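Local coordinates for protein aminoglycoside phosphotransferase (Mycobacterium smegmatis, PDB 6EF6) that phosphorylates (S)-1-amino-2-propanol as the kinase of the aminoacetone utilization microcompartment, with a fold like that of aminoglycoside phosphotransferases and protein kinases, at residues 33-38 and 44-49; 67-72 and 83-88; 79-84 and 125-130; 98-103 and 251-256. All coordinates share one frame; numbering follows the deposited sequence.

Contact 1: 33-38 and 44-49; sequences QALTHY and ASLRLL
Leu35 and Ala44 mark the nearest approach of the two backbones, 8.0 Å between their CA atoms, where helix 28-35 comes up beside strand 45-48. That strand is an edge strand of the five-stranded antiparallel sheet in the N-terminal lobe of this kinase-like fold. A type I turn from Leu35 to Tyr38, with Tyr38 N bonded to Leu35 O at 3.1 Å, follows, and a short linker without helix or strand brings the chain round to Ala44. The contact is small and apolar, and one leucine branch carries it. Leu35 CG lies beside its backbone N, and CD1 then extends anti to CA (chi2 179°), which projects this methyl from the helix to the strand. There CD1 meets Ala44 CB at 4.3 Å and Leu46 CD2 at 4.3 Å, so it bridges Ala44, just before the strand, and Leu46, on it, which both point toward the helix. Ser45, between them, points the other way and gives its hydroxyl to Glu60 O on strand 55-61. Leu46 also packs on Ala31 and Gln32 of the helix and on Val59, which ties the helix to the sheet edge. Upstream, Gln33 O is gripped by two donors of a single residue: Thr36 N at 3.3 Å and, approaching nearly along the C=O axis, Thr36 OG1 at 3.0 Å.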
# COMPACT_ATOMS: atom_id res chain seq x y z
N GLN A 33 12.03 16.00 17.82
CA GLN A 33 13.36 16.33 17.34
C GLN A 33 13.30 16.87 15.93
O GLN A 33 14.01 17.83 15.58
CB GLN A 33 14.27 15.10 17.35
CG GLN A 33 14.62 14.56 18.73
CD GLN A 33 15.56 13.38 18.64
OE1 GLN A 33 16.65 13.48 18.07
NE2 GLN A 33 15.14 12.24 19.18
N ALA A 34 12.48 16.24 15.08
CA ALA A 34 12.44 16.63 13.67
C ALA A 34 11.90 18.03 13.48
O ALA A 34 12.26 18.71 12.52
CB ALA A 34 11.61 15.62 12.87
N LEU A 35 11.00 18.47 14.36
CA LEU A 35 10.42 19.81 14.23
C LEU A 35 11.48 20.89 14.18
O LEU A 35 11.27 21.93 13.54
CB LEU A 35 9.42 20.08 15.35
CG LEU A 35 8.13 19.25 15.28
CD1 LEU A 35 7.24 19.60 16.45
CD2 LEU A 35 7.40 19.47 13.96
N THR A 36 12.61 20.70 14.85
CA THR A 36 13.58 21.78 14.85
C THR A 36 14.15 22.02 13.45
O THR A 36 14.76 23.07 13.23
CB THR A 36 14.71 21.54 15.84
OG1 THR A 36 15.50 20.43 15.40
CG2 THR A 36 14.16 21.22 17.20
N HIS A 37 13.98 21.08 12.53
CA HIS A 37 14.52 21.21 11.18
C HIS A 37 13.56 21.90 10.21
O HIS A 37 13.91 22.09 9.05
CB HIS A 37 14.93 19.84 10.64
CG HIS A 37 16.09 19.28 11.39
ND1 HIS A 37 15.94 18.59 12.57
CD2 HIS A 37 17.42 19.35 11.16
CE1 HIS A 37 17.13 18.25 13.03
NE2 HIS A 37 18.05 18.71 12.20
N TYR A 38 12.40 22.31 10.67
CA TYR A 38 11.38 22.92 9.85
C TYR A 38 10.98 24.26 10.45
O TYR A 38 11.24 24.54 11.63
CB TYR A 38 10.17 21.99 9.74
CG TYR A 38 10.51 20.67 9.07
CD1 TYR A 38 10.53 20.55 7.67
CD2 TYR A 38 10.79 19.53 9.81
CE1 TYR A 38 10.83 19.35 7.04
CE2 TYR A 38 11.07 18.31 9.19
CZ TYR A 38 11.07 18.23 7.80
OH TYR A 38 11.34 17.03 7.18
N ALA A 44 5.10 23.07 18.33
CA ALA A 44 3.84 22.77 17.65
C ALA A 44 3.22 21.54 18.28
O ALA A 44 3.91 20.66 18.80
CB ALA A 44 4.08 22.50 16.17
N SER A 45 1.90 21.47 18.24
CA SER A 45 1.23 20.28 18.74
C SER A 45 1.34 19.17 17.71
O SER A 45 1.40 19.41 16.50
CB SER A 45 -0.24 20.57 19.05
OG SER A 45 -0.93 21.00 17.90
N LEU A 46 1.39 17.94 18.22
CA LEU A 46 1.44 16.73 17.41
C LEU A 46 0.30 15.81 17.79
O LEU A 46 0.06 15.58 18.98
CB LEU A 46 2.76 15.99 17.64
CG LEU A 46 4.02 16.74 17.21
CD1 LEU A 46 5.26 16.00 17.75
CD2 LEU A 46 4.08 16.84 15.69
N ARG A 47 -0.40 15.30 16.79
CA ARG A 47 -1.53 14.38 16.97
C ARG A 47 -1.22 13.16 16.12
O ARG A 47 -1.08 13.27 14.89
CB ARG A 47 -2.81 15.04 16.47
CG ARG A 47 -4.03 14.13 16.39
CD ARG A 47 -4.57 13.84 17.76
NE ARG A 47 -4.85 15.08 18.47
CZ ARG A 47 -5.00 15.17 19.78
NH1 ARG A 47 -4.89 14.09 20.55
NH2 ARG A 47 -5.24 16.36 20.33
N LEU A 48 -1.13 11.99 16.75
CA LEU A 48 -0.89 10.76 15.98
C LEU A 48 -2.11 10.40 15.13
O LEU A 48 -3.22 10.26 15.65
CB LEU A 48 -0.57 9.60 16.93
CG LEU A 48 -0.21 8.29 16.19
CD1 LEU A 48 1.07 8.47 15.37
CD2 LEU A 48 -0.11 7.11 17.19
N LEU A 49 -1.90 10.22 13.83
CA LEU A 49 -2.97 9.88 12.90
C LEU A 49 -3.03 8.37 12.67
O LEU A 49 -2.04 7.65 12.82
CB LEU A 49 -2.75 10.62 11.56
CG LEU A 49 -2.75 12.15 11.66
CD1 LEU A 49 -2.60 12.77 10.28
CD2 LEU A 49 -4.03 12.68 12.35

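Contact 2: 67-72 and 83-88; sequences ILRVHR and SELDWL. With BEZ (benzoic acid), chain B.
The guanidinium of Arg69 serves two acceptors at once, holding the carboxylate of Glu84 end-on with both terminal nitrogens while it also bonds the bound benzoic acid. NH1 reaches Glu84 OE2 at 2.9 Å along a nearly straight N-H line (172°), in the guanidinium plane and on the syn lone pair of the oxygen. NH2 reaches Glu84 OE1 at 2.8 Å, again on the syn side but more bent and tilted out of both planes, since guanidinium and carboxylate are turned 33° against each other. NH1 has a second acceptor, BEZ O1 at 2.9 Å, which likewise lies at the guanidinium edge, so one nitrogen links ligand and glutamate. The Arg69 chain runs straight from the strand and bends only at chi3 (76°), whereas Glu84 comes extended from the opposite direction. The two long chains bridge segments whose nearest CA atoms, those of Arg69 and Leu85, are 12.7 Å apart. Ile67 CD1 touches the ligand ring at BEZ C4, 3.5 Å away. The pair probably corresponds to the lysine-glutamate salt bridge of protein kinases, here with arginine, in what is probably the nucleotide pocket. Strand 64-70, which brings Arg69, runs between strands 55-61 and 124-130; helix 78-94, which brings Glu84, also packs through Glu84 and Leu88 on Phe253.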
# COMPACT_ATOMS: atom_id res chain seq x y z
N ILE A 67 1.77 17.62 7.93
CA ILE A 67 1.85 16.20 8.27
C ILE A 67 3.30 15.75 8.34
O ILE A 67 4.08 15.96 7.40
CB ILE A 67 1.05 15.34 7.27
CG1 ILE A 67 -0.44 15.67 7.43
CG2 ILE A 67 1.32 13.88 7.52
CD1 ILE A 67 -1.30 15.15 6.32
N LEU A 68 3.66 15.11 9.44
CA LEU A 68 5.02 14.62 9.62
C LEU A 68 5.02 13.09 9.64
O LEU A 68 4.33 12.48 10.47
CB LEU A 68 5.61 15.18 10.92
CG LEU A 68 7.09 15.01 11.11
CD1 LEU A 68 7.88 15.85 10.15
CD2 LEU A 68 7.44 15.42 12.56
N ARG A 69 5.77 12.46 8.74
CA ARG A 69 5.87 11.00 8.67
C ARG A 69 7.22 10.53 9.23
O ARG A 69 8.27 10.86 8.66
CB ARG A 69 5.74 10.55 7.21
CG ARG A 69 5.87 9.06 6.99
CD ARG A 69 5.64 8.72 5.52
NE ARG A 69 6.79 9.06 4.71
CZ ARG A 69 6.86 8.85 3.39
NH1 ARG A 69 5.79 8.39 2.72
NH2 ARG A 69 7.99 9.08 2.77
N VAL A 70 7.20 9.75 10.30
CA VAL A 70 8.41 9.19 10.90
C VAL A 70 8.55 7.74 10.43
O VAL A 70 7.74 6.88 10.78
CB VAL A 70 8.37 9.27 12.43
CG1 VAL A 70 9.63 8.61 13.05
CG2 VAL A 70 8.28 10.72 12.91
N HIS A 71 9.58 7.45 9.64
CA HIS A 71 9.71 6.12 9.05
C HIS A 71 10.11 5.10 10.09
O HIS A 71 10.97 5.35 10.95
CB HIS A 71 10.75 6.15 7.94
CG HIS A 71 10.28 6.82 6.70
ND1 HIS A 71 9.78 6.11 5.63
CD2 HIS A 71 10.20 8.12 6.35
CE1 HIS A 71 9.40 6.95 4.69
NE2 HIS A 71 9.66 8.18 5.09
N ARG A 72 9.48 3.94 10.04
CA ARG A 72 9.87 2.90 10.95
C ARG A 72 11.30 2.45 10.66
O ARG A 72 11.88 2.72 9.60
CB ARG A 72 8.87 1.76 10.96
CG ARG A 72 8.73 1.04 9.67
CD ARG A 72 7.65 0.00 9.86
NE ARG A 72 7.54 -0.90 8.73
CZ ARG A 72 6.85 -0.64 7.63
NH1 ARG A 72 6.80 -1.54 6.66
NH2 ARG A 72 6.20 0.51 7.51
N SER A 83 13.64 8.26 -3.85
CA SER A 83 13.02 7.77 -5.07
C SER A 83 11.49 7.84 -5.01
O SER A 83 10.85 8.17 -6.01
CB SER A 83 13.53 6.37 -5.39
OG SER A 83 14.90 6.43 -5.79
N GLU A 84 10.89 7.49 -3.86
CA GLU A 84 9.44 7.67 -3.70
C GLU A 84 9.10 9.12 -3.95
O GLU A 84 8.15 9.43 -4.67
CB GLU A 84 9.03 7.29 -2.27
CG GLU A 84 7.55 7.63 -1.95
CD GLU A 84 7.26 7.83 -0.45
OE1 GLU A 84 8.17 7.63 0.38
OE2 GLU A 84 6.10 8.18 -0.13
N LEU A 85 9.84 10.03 -3.31
CA LEU A 85 9.56 11.46 -3.43
C LEU A 85 9.74 11.95 -4.86
O LEU A 85 9.01 12.84 -5.29
CB LEU A 85 10.39 12.27 -2.42
CG LEU A 85 10.22 11.85 -0.93
CD1 LEU A 85 10.98 12.80 -0.04
CD2 LEU A 85 8.77 11.72 -0.48
N ASP A 86 10.67 11.38 -5.62
CA ASP A 86 10.80 11.73 -7.03
C ASP A 86 9.56 11.32 -7.83
O ASP A 86 9.11 12.05 -8.72
CB ASP A 86 12.03 11.05 -7.62
CG ASP A 86 13.36 11.70 -7.18
OD1 ASP A 86 13.32 12.87 -6.72
OD2 ASP A 86 14.39 11.01 -7.28
N TRP A 87 8.96 10.15 -7.51
CA TRP A 87 7.72 9.82 -8.19
C TRP A 87 6.61 10.79 -7.80
O TRP A 87 5.82 11.23 -8.66
CB TRP A 87 7.30 8.38 -7.90
CG TRP A 87 6.22 7.86 -8.81
CD1 TRP A 87 5.87 8.35 -10.02
CD2 TRP A 87 5.34 6.73 -8.58
NE1 TRP A 87 4.84 7.63 -10.56
CE2 TRP A 87 4.47 6.63 -9.69
CE3 TRP A 87 5.19 5.84 -7.54
CZ2 TRP A 87 3.52 5.65 -9.82
CZ3 TRP A 87 4.21 4.87 -7.64
CH2 TRP A 87 3.37 4.78 -8.77
N LEU A 88 6.51 11.13 -6.51
CA LEU A 88 5.48 12.09 -6.11
C LEU A 88 5.64 13.39 -6.86
O LEU A 88 4.65 13.98 -7.31
CB LEU A 88 5.51 12.37 -4.60
CG LEU A 88 5.30 11.23 -3.65
CD1 LEU A 88 5.31 11.73 -2.19
CD2 LEU A 88 4.01 10.48 -3.96
C BEZ B . 2.29 9.08 4.21
O1 BEZ B . 3.00 8.93 3.22
O2 BEZ B . 2.37 8.25 5.16
C1 BEZ B . 1.37 10.25 4.25
C2 BEZ B . 0.29 10.26 5.11
C3 BEZ B . -0.56 11.36 5.13
C4 BEZ B . -0.33 12.43 4.27
C5 BEZ B . 0.76 12.42 3.41
C6 BEZ B . 1.60 11.32 3.39

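Contact 3: 79-84 and 125-130; sequences HEIESE and HVVHFE. With BEZ (benzoic acid), chain B.
Ile81 is the residue of 79-84 that meets strand 124-130 most fully, its CA 8.7 Å from that of His125. Its two branches are divided between two strand residues. CG1 stands beside the backbone N and the chain runs on extended (chi2 173°), which sets CD1 3.7 Å from His125 CB and near the imidazole carbons, an oblique approach to the ring. CG2, anti to the backbone N, meets Val127 CG2 at 3.8 Å, the two side chains running antiparallel alongside one another. The imidazole of His125 is tied elsewhere, through ND1 to Thr113 OG1. One step beyond Glu82, Ser83 faces another part of the fold and bonds Gly171 N through its hydroxyl, while its own N keeps the helical bond to His79 O at 3.0 Å. Glu84 sets out toward the strand, but its carboxylate is taken by Arg69. Farther along the strand, the Phe129 ring has Val127 CG1 over one face and the bound benzoic acid over the other; CD2 comes within 3.6 Å of BEZ C6. This kinase-like N-lobe thus has helix 78-94 packed on one face of its sheet, with Val126 turned to the other face against helix 28-35. Strand 124-130 lies between 64-70 and 112-114, so the helix packs on an inner strand.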
# COMPACT_ATOMS: atom_id res chain seq x y z
N HIS A 79 18.05 6.86 0.20
CA HIS A 79 17.93 7.01 -1.25
C HIS A 79 16.66 6.39 -1.78
O HIS A 79 16.09 6.88 -2.76
CB HIS A 79 19.18 6.43 -1.94
CG HIS A 79 19.17 4.94 -2.06
ND1 HIS A 79 19.69 4.10 -1.10
CD2 HIS A 79 18.70 4.13 -3.05
CE1 HIS A 79 19.54 2.84 -1.48
NE2 HIS A 79 18.95 2.83 -2.66
N GLU A 80 16.18 5.31 -1.14
CA GLU A 80 14.91 4.70 -1.53
C GLU A 80 13.75 5.65 -1.26
O GLU A 80 12.85 5.79 -2.08
CB GLU A 80 14.69 3.43 -0.74
CG GLU A 80 15.64 2.29 -0.98
CD GLU A 80 15.36 1.16 0.02
OE1 GLU A 80 16.02 1.13 1.07
OE2 GLU A 80 14.44 0.33 -0.23
N ILE A 81 13.77 6.32 -0.10
CA ILE A 81 12.73 7.29 0.21
C ILE A 81 12.78 8.44 -0.79
O ILE A 81 11.75 8.87 -1.31
CB ILE A 81 12.85 7.77 1.67
CG1 ILE A 81 12.76 6.59 2.67
CG2 ILE A 81 11.76 8.81 1.96
CD1 ILE A 81 13.03 6.94 4.16
N GLU A 82 13.99 8.90 -1.11
CA GLU A 82 14.13 9.95 -2.13
C GLU A 82 13.52 9.53 -3.46
O GLU A 82 12.91 10.36 -4.14
CB GLU A 82 15.59 10.32 -2.32
CG GLU A 82 16.17 11.03 -1.10
CD GLU A 82 17.68 11.19 -1.19
OE1 GLU A 82 18.29 10.63 -2.13
OE2 GLU A 82 18.24 11.87 -0.32
N SER A 83 13.64 8.26 -3.85
CA SER A 83 13.02 7.77 -5.07
C SER A 83 11.49 7.84 -5.01
O SER A 83 10.85 8.17 -6.01
CB SER A 83 13.53 6.37 -5.39
OG SER A 83 14.90 6.43 -5.79
N GLU A 84 10.89 7.49 -3.86
CA GLU A 84 9.44 7.67 -3.70
C GLU A 84 9.10 9.12 -3.95
O GLU A 84 8.15 9.43 -4.67
CB GLU A 84 9.03 7.29 -2.27
CG GLU A 84 7.55 7.63 -1.95
CD GLU A 84 7.26 7.83 -0.45
OE1 GLU A 84 8.17 7.63 0.38
OE2 GLU A 84 6.10 8.18 -0.13
N HIS A 125 14.50 8.24 9.67
CA HIS A 125 14.21 9.16 8.59
C HIS A 125 12.80 9.72 8.73
O HIS A 125 11.87 9.03 9.17
CB HIS A 125 14.40 8.46 7.23
CG HIS A 125 15.65 7.63 7.18
ND1 HIS A 125 16.90 8.15 7.41
CD2 HIS A 125 15.83 6.30 6.96
CE1 HIS A 125 17.80 7.19 7.33
NE2 HIS A 125 17.17 6.06 7.05
N VAL A 126 12.65 10.99 8.37
CA VAL A 126 11.41 11.74 8.52
C VAL A 126 11.15 12.50 7.22
O VAL A 126 12.08 13.03 6.62
CB VAL A 126 11.54 12.69 9.73
CG1 VAL A 126 10.29 13.45 9.92
CG2 VAL A 126 11.89 11.89 11.00
N VAL A 127 9.89 12.54 6.79
CA VAL A 127 9.47 13.40 5.68
C VAL A 127 8.28 14.23 6.14
O VAL A 127 7.38 13.73 6.83
CB VAL A 127 9.15 12.60 4.39
CG1 VAL A 127 8.79 13.56 3.29
CG2 VAL A 127 10.30 11.73 4.00
N HIS A 128 8.28 15.52 5.80
CA HIS A 128 7.23 16.47 6.14
C HIS A 128 6.41 16.77 4.89
O HIS A 128 6.99 17.00 3.83
CB HIS A 128 7.88 17.74 6.68
CG HIS A 128 6.96 18.68 7.40
ND1 HIS A 128 7.43 19.85 7.97
CD2 HIS A 128 5.65 18.62 7.70
CE1 HIS A 128 6.44 20.48 8.56
NE2 HIS A 128 5.35 19.76 8.43
N PHE A 129 5.09 16.71 5.00
CA PHE A 129 4.19 16.97 3.88
C PHE A 129 3.22 18.11 4.21
O PHE A 129 2.89 18.33 5.38
CB PHE A 129 3.35 15.72 3.57
CG PHE A 129 4.16 14.52 3.13
CD1 PHE A 129 4.64 14.42 1.82
CD2 PHE A 129 4.42 13.47 4.02
CE1 PHE A 129 5.36 13.29 1.41
CE2 PHE A 129 5.15 12.36 3.63
CZ PHE A 129 5.60 12.25 2.31
N GLU A 130 2.71 18.77 3.17
CA GLU A 130 1.66 19.76 3.36
C GLU A 130 0.39 19.06 3.82
O GLU A 130 0.20 17.85 3.61
CB GLU A 130 1.40 20.55 2.08
CG GLU A 130 2.61 21.35 1.61
CD GLU A 130 2.32 22.31 0.47
OE1 GLU A 130 1.20 22.28 -0.08
OE2 GLU A 130 3.23 23.09 0.11
C BEZ B . 2.29 9.08 4.21
O1 BEZ B . 3.00 8.93 3.22
O2 BEZ B . 2.37 8.25 5.16
C1 BEZ B . 1.37 10.25 4.25
C2 BEZ B . 0.29 10.26 5.11
C3 BEZ B . -0.56 11.36 5.13
C4 BEZ B . -0.33 12.43 4.27
C5 BEZ B . 0.76 12.42 3.41
C6 BEZ B . 1.60 11.32 3.39

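Contact 4: 98-103 and 251-256; sequences TVPTVV and IDFDDC. With NA (sodium ion), chain D; BEZ (benzoic acid), chain B.
Val99 and Pro100 pack against Ile251 and Phe253 at the start of an Asp-Phe-Asp sequence, the likely counterpart of the DFG motif in this kinase-like fold. This is the apolar, more closely packed part, closest at Val99. Val99 CG1 touches Phe253 CZ at 3.8 Å, the valine lying roughly perpendicular to the phenylalanine side chain, while Pro100 CG reaches Ile251 CG2 at 4.4 Å. Both Pro100 and Ile251 line the benzoic acid pocket. Ile251 CG1 lies between the backbone N and carbonyl carbon (chi1 65°), which directs CD1 onto BEZ C2 at 3.7 Å, while CG2 touches both ligand and proline. Asp252 N adds a weak bond to BEZ O1.

The hydrated, polar side begins at Asp252, whose side chain turns away from 98-103. Its OD2 binds the sodium ion at 2.6 Å; three waters and Asp231 complete the observed ligands. OD1 instead accepts a hydrogen from metal-bound water 2, at 3.0 Å, so the two carboxylate oxygens divide the direct and water-mediated grips on the ion. Asp255 has no direct bond to the sodium: its OD2 takes a hydrogen from metal-bound water 3 at 2.7 Å.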
# COMPACT_ATOMS: atom_id res chain seq x y z
N THR A 98 -3.95 13.51 -7.54
CA THR A 98 -3.52 14.38 -6.46
C THR A 98 -2.71 13.56 -5.46
O THR A 98 -3.18 12.52 -4.98
CB THR A 98 -4.74 14.98 -5.78
OG1 THR A 98 -5.55 15.66 -6.77
CG2 THR A 98 -4.32 15.93 -4.71
N VAL A 99 -1.51 14.03 -5.12
CA VAL A 99 -0.60 13.34 -4.21
C VAL A 99 -0.05 14.31 -3.17
O VAL A 99 -0.23 15.52 -3.33
CB VAL A 99 0.55 12.65 -4.98
CG1 VAL A 99 0.02 11.65 -5.98
CG2 VAL A 99 1.45 13.64 -5.70
N PRO A 100 0.66 13.86 -2.15
CA PRO A 100 1.21 14.79 -1.16
C PRO A 100 2.32 15.65 -1.74
O PRO A 100 3.04 15.24 -2.65
CB PRO A 100 1.77 13.88 -0.07
CG PRO A 100 1.06 12.52 -0.30
CD PRO A 100 0.95 12.46 -1.78
N THR A 101 2.46 16.84 -1.15
CA THR A 101 3.53 17.78 -1.48
C THR A 101 4.54 17.82 -0.34
O THR A 101 4.18 18.09 0.81
CB THR A 101 2.99 19.19 -1.68
OG1 THR A 101 2.06 19.19 -2.78
CG2 THR A 101 4.11 20.15 -2.00
N VAL A 102 5.80 17.58 -0.66
CA VAL A 102 6.83 17.56 0.36
C VAL A 102 7.12 18.98 0.84
O VAL A 102 7.16 19.93 0.04
CB VAL A 102 8.09 16.88 -0.21
CG1 VAL A 102 9.27 17.07 0.76
CG2 VAL A 102 7.85 15.43 -0.45
N VAL A 103 7.30 19.14 2.14
CA VAL A 103 7.77 20.40 2.74
C VAL A 103 9.27 20.24 2.99
O VAL A 103 9.65 19.44 3.86
CB VAL A 103 7.04 20.69 4.06
CG1 VAL A 103 7.64 21.91 4.79
CG2 VAL A 103 5.59 20.91 3.79
N ILE A 251 -2.25 8.82 -0.59
CA ILE A 251 -1.20 8.98 0.40
C ILE A 251 -0.44 7.64 0.53
O ILE A 251 -0.81 6.61 -0.05
CB ILE A 251 -1.75 9.45 1.76
CG1 ILE A 251 -2.66 8.41 2.39
CG2 ILE A 251 -2.45 10.79 1.61
CD1 ILE A 251 -2.81 8.56 3.89
N ASP A 252 0.62 7.66 1.34
CA ASP A 252 1.30 6.44 1.78
C ASP A 252 1.84 5.63 0.61
O ASP A 252 1.52 4.45 0.44
CB ASP A 252 0.40 5.58 2.67
CG ASP A 252 1.15 4.46 3.37
OD1 ASP A 252 2.39 4.46 3.31
OD2 ASP A 252 0.49 3.58 3.96
N PHE A 253 2.74 6.28 -0.12
CA PHE A 253 3.53 5.63 -1.19
C PHE A 253 4.71 4.82 -0.62
O PHE A 253 5.63 4.46 -1.36
CB PHE A 253 4.01 6.66 -2.24
CG PHE A 253 2.97 7.12 -3.20
CD1 PHE A 253 1.95 8.01 -2.83
CD2 PHE A 253 3.06 6.78 -4.55
CE1 PHE A 253 1.02 8.46 -3.74
CE2 PHE A 253 2.10 7.24 -5.45
CZ PHE A 253 1.10 8.08 -5.07
N ASP A 254 4.76 4.57 0.70
CA ASP A 254 5.98 4.02 1.27
C ASP A 254 6.25 2.57 0.86
O ASP A 254 7.38 2.12 1.07
CB ASP A 254 5.90 4.12 2.80
CG ASP A 254 7.24 3.80 3.48
OD1 ASP A 254 8.29 4.40 3.16
OD2 ASP A 254 7.25 2.95 4.41
N ASP A 255 5.29 1.83 0.35
CA ASP A 255 5.51 0.49 -0.19
C ASP A 255 5.73 0.49 -1.69
O ASP A 255 5.79 -0.55 -2.31
CB ASP A 255 4.40 -0.51 0.17
CG ASP A 255 4.47 -1.03 1.57
OD1 ASP A 255 5.51 -0.90 2.21
OD2 ASP A 255 3.39 -1.54 2.00
N CYS A 256 5.85 1.65 -2.31
CA CYS A 256 5.89 1.65 -3.77
C CYS A 256 7.17 0.97 -4.27
O CYS A 256 8.20 0.93 -3.61
CB CYS A 256 5.76 3.07 -4.34
SG CYS A 256 7.23 4.15 -4.29
NA NA D . 1.24 1.10 3.81
C BEZ B . 2.29 9.08 4.21
O1 BEZ B . 3.00 8.93 3.22
O2 BEZ B . 2.37 8.25 5.16
C1 BEZ B . 1.37 10.25 4.25
C2 BEZ B . 0.29 10.26 5.11
C3 BEZ B . -0.56 11.36 5.13
C4 BEZ B . -0.33 12.43 4.27
C5 BEZ B . 0.76 12.42 3.41
C6 BEZ B . 1.60 11.32 3.39
O HOH W 1 2.61 1.74 2.19
O HOH W 2 2.76 2.31 5.34
O HOH W 3 2.11 -0.70 4.20

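How the contacts relate
Contacts 1, 2 and 3 all reach the five-stranded N-terminal sheet. Contact 1 sits at its outer edge, about 15 Å between centres from contacts 2 and 3, which are only about 3 Å apart, share Ser83 and Glu84 of helix 78-94 and use the neighbouring strands 64-70 and 124-130. Contact 4 lies about 6 Å from contact 2. Along the chain, contact 1 closes before the others open, while contacts 3 and 4 alternate: 98-103 falls between 79-84 and 125-130, and 251-256 comes much later. Contacts 2, 3 and 4 all touch the benzoic acid, so they bring distant segments together round it, and contact 4 connects this pocket to the sodium site.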